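Methyltransferase (PDB 5N5D) probably transfers a methyl group from S-adenosylmethionine to a hydroxyl oxygen of an intermediate in the biosynthesis of the antibiotic tomaymycin. Local coordinates at residues R63-I68 with I77-A82; T178-P183 with G189-H194. One frame throughout, in Å; residues are numbered along the deposited sequence.

Interaction 1 (R63-I68 with I77-A82)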
loop_
_atom_site.group_PDB
_atom_site.type_symbol
_atom_site.label_atom_id
_atom_site.label_comp_id
_atom_site.label_asym_id
_atom_site.label_seq_id
_atom_site.Cartn_x
_atom_site.Cartn_y
_atom_site.Cartn_z
ATOM N N ARG A 63 10.305 10.631 -10.242
ATOM C CA ARG A 63 10.701 11.088 -11.564
ATOM C C ARG A 63 11.430 10.019 -12.355
ATOM O O ARG A 63 11.360 10.017 -13.583
ATOM C CB ARG A 63 11.599 12.326 -11.435
ATOM C CG ARG A 63 12.091 12.912 -12.741
ATOM C CD ARG A 63 12.833 14.233 -12.497
ATOM N NE ARG A 63 13.451 14.749 -13.716
ATOM C CZ ARG A 63 14.710 14.528 -14.084
ATOM N NH1 ARG A 63 15.518 13.792 -13.330
ATOM N NH2 ARG A 63 15.166 15.049 -15.215
ATOM N N ARG A 64 12.128 9.111 -11.679
ATOM C CA ARG A 64 12.801 7.999 -12.332
ATOM C C ARG A 64 12.373 6.715 -11.643
ATOM O O ARG A 64 12.485 6.599 -10.420
ATOM C CB ARG A 64 14.321 8.139 -12.273
ATOM C CG ARG A 64 14.878 9.349 -13.013
ATOM C CD ARG A 64 16.386 9.218 -13.194
ATOM N NE ARG A 64 17.024 10.484 -13.538
ATOM C CZ ARG A 64 17.024 11.022 -14.754
ATOM N NH1 ARG A 64 16.408 10.412 -15.759
ATOM N NH2 ARG A 64 17.639 12.179 -14.965
ATOM N N ILE A 65 11.889 5.762 -12.426
ATOM C CA ILE A 65 11.401 4.491 -11.907
ATOM C C ILE A 65 12.131 3.359 -12.613
ATOM O O ILE A 65 12.324 3.401 -13.833
ATOM C CB ILE A 65 9.878 4.351 -12.100
ATOM C CG1 ILE A 65 9.147 5.505 -11.404
ATOM C CG2 ILE A 65 9.399 3.001 -11.579
ATOM C CD1 ILE A 65 7.649 5.525 -11.650
ATOM N N LEU A 66 12.526 2.342 -11.846
ATOM C CA LEU A 66 13.142 1.132 -12.376
ATOM C C LEU A 66 12.187 -0.034 -12.177
ATOM O O LEU A 66 11.679 -0.234 -11.070
ATOM C CB LEU A 66 14.473 0.852 -11.679
ATOM C CG LEU A 66 15.145 -0.491 -11.971
ATOM C CD1 LEU A 66 15.521 -0.616 -13.451
ATOM C CD2 LEU A 66 16.360 -0.670 -11.084
ATOM N N GLU A 67 11.937 -0.791 -13.243
ATOM C CA GLU A 67 11.096 -1.977 -13.189
ATOM C C GLU A 67 11.888 -3.180 -13.666
ATOM O O GLU A 67 12.488 -3.146 -14.746
ATOM C CB GLU A 67 9.842 -1.804 -14.051
ATOM C CG GLU A 67 8.979 -3.050 -14.173
ATOM C CD GLU A 67 7.729 -2.794 -14.989
ATOM O OE1 GLU A 67 7.859 -2.506 -16.198
ATOM O OE2 GLU A 67 6.627 -2.861 -14.407
ATOM N N ILE A 68 11.878 -4.242 -12.870
ATOM C CA ILE A 68 12.549 -5.490 -13.204
ATOM C C ILE A 68 11.449 -6.501 -13.500
ATOM O O ILE A 68 10.787 -6.995 -12.582
ATOM C CB ILE A 68 13.472 -5.960 -12.075
ATOM C CG1 ILE A 68 14.466 -4.852 -11.726
ATOM C CG2 ILE A 68 14.204 -7.230 -12.489
ATOM C CD1 ILE A 68 15.271 -5.100 -10.477
ATOM N N ILE A 77 2.718 0.384 -17.885
ATOM C CA ILE A 77 1.850 1.509 -18.234
ATOM C C ILE A 77 1.459 2.274 -16.978
ATOM O O ILE A 77 1.507 3.508 -16.940
ATOM C CB ILE A 77 0.609 1.018 -18.999
ATOM C CG1 ILE A 77 1.004 0.486 -20.380
ATOM C CG2 ILE A 77 -0.410 2.149 -19.150
ATOM C CD1 ILE A 77 -0.096 -0.295 -21.061
ATOM N N TRP A 78 1.051 1.549 -15.933
ATOM C CA TRP A 78 0.652 2.206 -14.692
ATOM C C TRP A 78 1.798 3.016 -14.106
ATOM O O TRP A 78 1.594 4.135 -13.618
ATOM C CB TRP A 78 0.162 1.177 -13.677
ATOM C CG TRP A 78 -1.258 0.738 -13.894
ATOM C CD1 TRP A 78 -1.691 -0.497 -14.271
ATOM C CD2 TRP A 78 -2.433 1.541 -13.731
ATOM N NE1 TRP A 78 -3.066 -0.520 -14.344
ATOM C CE2 TRP A 78 -3.545 0.724 -14.022
ATOM C CE3 TRP A 78 -2.652 2.874 -13.370
ATOM C CZ2 TRP A 78 -4.858 1.198 -13.960
ATOM C CZ3 TRP A 78 -3.954 3.339 -13.309
ATOM C CH2 TRP A 78 -5.039 2.503 -13.601
ATOM N N LEU A 79 3.011 2.467 -14.132
ATOM C CA LEU A 79 4.151 3.190 -13.577
ATOM C C LEU A 79 4.502 4.402 -14.432
ATOM O O LEU A 79 4.736 5.495 -13.905
ATOM C CB LEU A 79 5.354 2.258 -13.457
ATOM C CG LEU A 79 5.260 1.208 -12.351
ATOM C CD1 LEU A 79 6.381 0.206 -12.519
ATOM C CD2 LEU A 79 5.312 1.846 -10.973
ATOM N N ALA A 80 4.551 4.228 -15.755
ATOM C CA ALA A 80 4.918 5.338 -16.627
ATOM C C ALA A 80 3.902 6.464 -16.544
ATOM O O ALA A 80 4.267 7.638 -16.663
ATOM C CB ALA A 80 5.059 4.853 -18.071
ATOM N N ARG A 81 2.625 6.137 -16.328
ATOM C CA ARG A 81 1.609 7.179 -16.257
ATOM C C ARG A 81 1.658 7.975 -14.958
ATOM O O ARG A 81 0.972 9.001 -14.857
ATOM C CB ARG A 81 0.227 6.559 -16.458
ATOM C CG ARG A 81 -0.041 6.249 -17.918
ATOM C CD ARG A 81 -1.410 5.645 -18.161
ATOM N NE ARG A 81 -1.705 5.644 -19.590
ATOM C CZ ARG A 81 -2.683 4.952 -20.163
ATOM N NH1 ARG A 81 -3.478 4.188 -19.428
ATOM N NH2 ARG A 81 -2.857 5.014 -21.475
ATOM N N ALA A 82 2.449 7.545 -13.979
ATOM C CA ALA A 82 2.691 8.336 -12.783
ATOM C C ALA A 82 3.762 9.398 -12.998
ATOM O O ALA A 82 3.918 10.279 -12.148
ATOM C CB ALA A 82 3.111 7.427 -11.630
#

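Interaction 2 (T178-P183 with G189-H194)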
loop_
_atom_site.group_PDB
_atom_site.type_symbol
_atom_site.label_atom_id
_atom_site.label_comp_id
_atom_site.label_asym_id
_atom_site.label_seq_id
_atom_site.Cartn_x
_atom_site.Cartn_y
_atom_site.Cartn_z
ATOM N N THR A 178 7.701 -19.377 5.130
ATOM C CA THR A 178 7.948 -19.621 6.549
ATOM C C THR A 178 8.792 -20.861 6.808
ATOM O O THR A 178 9.122 -21.130 7.969
ATOM C CB THR A 178 6.626 -19.768 7.309
ATOM O OG1 THR A 178 5.978 -20.975 6.899
ATOM C CG2 THR A 178 5.712 -18.567 7.054
ATOM N N ASP A 179 9.141 -21.622 5.774
ATOM C CA ASP A 179 9.807 -22.902 5.955
ATOM C C ASP A 179 11.299 -22.744 5.719
ATOM O O ASP A 179 11.716 -22.575 4.562
ATOM C CB ASP A 179 9.228 -23.936 4.994
ATOM C CG ASP A 179 9.839 -25.313 5.164
ATOM O OD1 ASP A 179 10.748 -25.495 6.011
ATOM O OD2 ASP A 179 9.396 -26.232 4.439
ATOM N N PRO A 180 12.143 -22.801 6.755
ATOM C CA PRO A 180 13.580 -22.596 6.528
ATOM C C PRO A 180 14.216 -23.682 5.686
ATOM O O PRO A 180 15.284 -23.446 5.108
ATOM C CB PRO A 180 14.165 -22.581 7.949
ATOM C CG PRO A 180 13.211 -23.361 8.757
ATOM C CD PRO A 180 11.849 -23.128 8.160
ATOM N N ASP A 181 13.600 -24.856 5.594
ATOM C CA ASP A 181 14.173 -25.985 4.879
ATOM C C ASP A 181 13.586 -26.168 3.484
ATOM O O ASP A 181 13.871 -27.181 2.839
ATOM C CB ASP A 181 13.975 -27.267 5.688
ATOM C CG ASP A 181 14.666 -27.215 7.045
ATOM O OD1 ASP A 181 15.827 -26.761 7.110
ATOM O OD2 ASP A 181 14.040 -27.627 8.044
ATOM N N HIS A 182 12.785 -25.223 2.998
ATOM C CA HIS A 182 12.136 -25.436 1.718
ATOM C C HIS A 182 13.188 -25.480 0.614
ATOM O O HIS A 182 14.077 -24.620 0.581
ATOM C CB HIS A 182 11.107 -24.352 1.424
ATOM C CG HIS A 182 10.112 -24.767 0.390
ATOM N ND1 HIS A 182 10.426 -24.851 -0.950
ATOM C CD2 HIS A 182 8.826 -25.180 0.503
ATOM C CE1 HIS A 182 9.374 -25.287 -1.618
ATOM N NE2 HIS A 182 8.388 -25.488 -0.762
ATOM N N PRO A 183 13.129 -26.458 -0.297
ATOM C CA PRO A 183 14.195 -26.606 -1.300
ATOM C C PRO A 183 14.124 -25.626 -2.464
ATOM O O PRO A 183 15.086 -25.553 -3.240
ATOM C CB PRO A 183 14.003 -28.049 -1.794
ATOM C CG PRO A 183 12.552 -28.320 -1.589
ATOM C CD PRO A 183 12.181 -27.589 -0.329
ATOM N N GLY A 189 15.208 -17.311 -1.791
ATOM C CA GLY A 189 15.534 -15.942 -2.161
ATOM C C GLY A 189 14.679 -14.919 -1.435
ATOM O O GLY A 189 15.182 -13.888 -0.972
ATOM N N VAL A 190 13.376 -15.187 -1.325
ATOM C CA VAL A 190 12.495 -14.276 -0.606
ATOM C C VAL A 190 12.861 -14.248 0.871
ATOM O O VAL A 190 12.861 -13.186 1.501
ATOM C CB VAL A 190 11.023 -14.669 -0.826
ATOM C CG1 VAL A 190 10.088 -13.826 0.055
ATOM C CG2 VAL A 190 10.651 -14.494 -2.297
ATOM N N ARG A 191 13.190 -15.406 1.442
ATOM C CA ARG A 191 13.609 -15.441 2.841
ATOM C C ARG A 191 14.895 -14.653 3.038
ATOM O O ARG A 191 15.007 -13.842 3.967
ATOM C CB ARG A 191 13.785 -16.887 3.293
ATOM C CG ARG A 191 12.471 -17.651 3.453
ATOM C CD ARG A 191 12.705 -19.100 3.854
ATOM N NE ARG A 191 13.577 -19.235 5.020
ATOM C CZ ARG A 191 13.166 -19.176 6.283
ATOM N NH1 ARG A 191 11.891 -18.969 6.579
ATOM N NH2 ARG A 191 14.041 -19.315 7.266
ATOM N N ARG A 192 15.883 -14.883 2.170
ATOM C CA ARG A 192 17.141 -14.145 2.250
ATOM C C ARG A 192 16.894 -12.641 2.189
ATOM O O ARG A 192 17.523 -11.864 2.916
ATOM C CB ARG A 192 18.063 -14.588 1.111
ATOM C CG ARG A 192 19.412 -13.877 1.005
ATOM C CD ARG A 192 20.485 -14.573 1.803
ATOM N NE ARG A 192 20.280 -14.389 3.232
ATOM C CZ ARG A 192 20.775 -13.384 3.946
ATOM N NH1 ARG A 192 20.518 -13.318 5.244
ATOM N NH2 ARG A 192 21.525 -12.444 3.377
ATOM N N PHE A 193 15.972 -12.218 1.324
ATOM C CA PHE A 193 15.663 -10.800 1.171
ATOM C C PHE A 193 15.087 -10.219 2.458
ATOM O O PHE A 193 15.489 -9.136 2.902
ATOM C CB PHE A 193 14.700 -10.649 -0.009
ATOM C CG PHE A 193 13.934 -9.354 -0.042
ATOM C CD1 PHE A 193 14.588 -8.137 -0.094
ATOM C CD2 PHE A 193 12.551 -9.369 -0.068
ATOM C CE1 PHE A 193 13.868 -6.953 -0.148
ATOM C CE2 PHE A 193 11.824 -8.190 -0.126
ATOM C CZ PHE A 193 12.485 -6.983 -0.162
ATOM N N HIS A 194 14.145 -10.932 3.079
ATOM C CA HIS A 194 13.563 -10.448 4.328
ATOM C C HIS A 194 14.597 -10.442 5.441
ATOM O O HIS A 194 14.596 -9.544 6.291
ATOM C CB HIS A 194 12.344 -11.289 4.708
ATOM C CG HIS A 194 11.124 -10.927 3.931
ATOM N ND1 HIS A 194 10.949 -11.290 2.615
ATOM C CD2 HIS A 194 10.042 -10.186 4.268
ATOM C CE1 HIS A 194 9.800 -10.805 2.177
ATOM N NE2 HIS A 194 9.229 -10.136 3.163
HETATM O O HOH W 1 10.960 -19.531 9.304
#

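Interaction 1 (R63-I68 with I77-A82)
Strand 64-68 and helix 74-80 come nearest at Ile65 and Leu79, their CA atoms 7.6 Å apart. The pair belongs to the beta-alpha-beta crossover 64-68, 74-80, 88-93 of a Rossmann-like methyltransferase, and it illustrates how such a unit packs helix on sheet through alternate strand residues: Ile65 and Glu67 turn toward the helix, Leu66 away from it. Ile65 uses both branches. Its CG2, anti to the backbone N (chi1 of CG1 -58°), lies 4.2 Å from Leu79 CD1, while Ile65 CD1 reaches the helix backbone, 3.7 Å from Leu79 O. Ala57 of helix 47-60 also packs on Ile65, and Met139 and Phe141 of the neighbouring strand touch Leu79. Glu67 runs out extended beyond CG and crosses the leucine obliquely. Its buried carboxylate is satisfied by hydroxyls, OE2 by Ser75 and OE1 by Ser76 and Thr91, which should hold the group against rotation; the side chain also touches the bound S-adenosylmethionine. Against this carboxylate the leucine sets a methyl, with Leu79 CD1 3.6 Å from Glu67 OE2.

Interaction 2 (T178-P183 with G189-H194)
Val190 O is gripped twice, by His194 N at 3.0 Å in the regular helical bond and by His194 ND1 at 2.9 Å, the two donors coming from opposite faces of the carbonyl plane. The imidazole bond is fairly straight at ND1 (163°) and lies close to the ring plane. Bonds at both ring nitrogens, ND1 to Val190 O and NE2 to Ser207 OG, should limit rotation of the ring, on which Phe17 of the second subunit stacks. Three residues earlier on helix 185-198, Arg191 points its side chain toward the loop 178-183, where a type I turn runs from Asp179 to His182. An Asx turn lies within it: Asp181 N bonds Asp179 OD1 at 3.0 Å, meeting it from above the carboxylate plane.

Arg191 bends at chi3 (52°), which lays its guanidinium against the loop backbone. Asp179 O and Pro180 lie over one face, with Pro180 CB 3.3 Å from Arg191 NH2. At the edge, in the guanidinium plane, NH1 bonds a water that in turn donates to Thr178 O, and the same nitrogen bonds Val177 O; Tyr16 of the second subunit packs on both Thr178 and Arg191. Replacing Arg191 by a leucine would probably leave Val177 O and the bridging water without their donor, and Pro180 CB without the flat group it rests on. Gln188 of the same helix also bonds Pro180 O and His182 O, which makes the water one of several links, its oxygen 2.8 Å from Thr178 O and 2.9 Å from Arg191 NH1.

Overall arrangement
Followed from the N terminus, the two contacts come in series, neither enclosing nor crossing the other. Interaction 1 closes first, folding helix 74-80 back on the strand 64-68 that precedes it, before the chain enters strand 88-93. The chain then builds the rest of the parallel part of the sheet, and after strand 165-169 interaction 2 draws the loop 178-183 onto helix 185-198, ahead of the two antiparallel strands. The centres of interactions 1 and 2 are about 29 Å apart, on opposite sides of the chain's centre. Interaction 1 is a buried strand-helix contact beside the cofactor; interaction 2 ties a surface loop to the helix that follows it, alongside the second subunit.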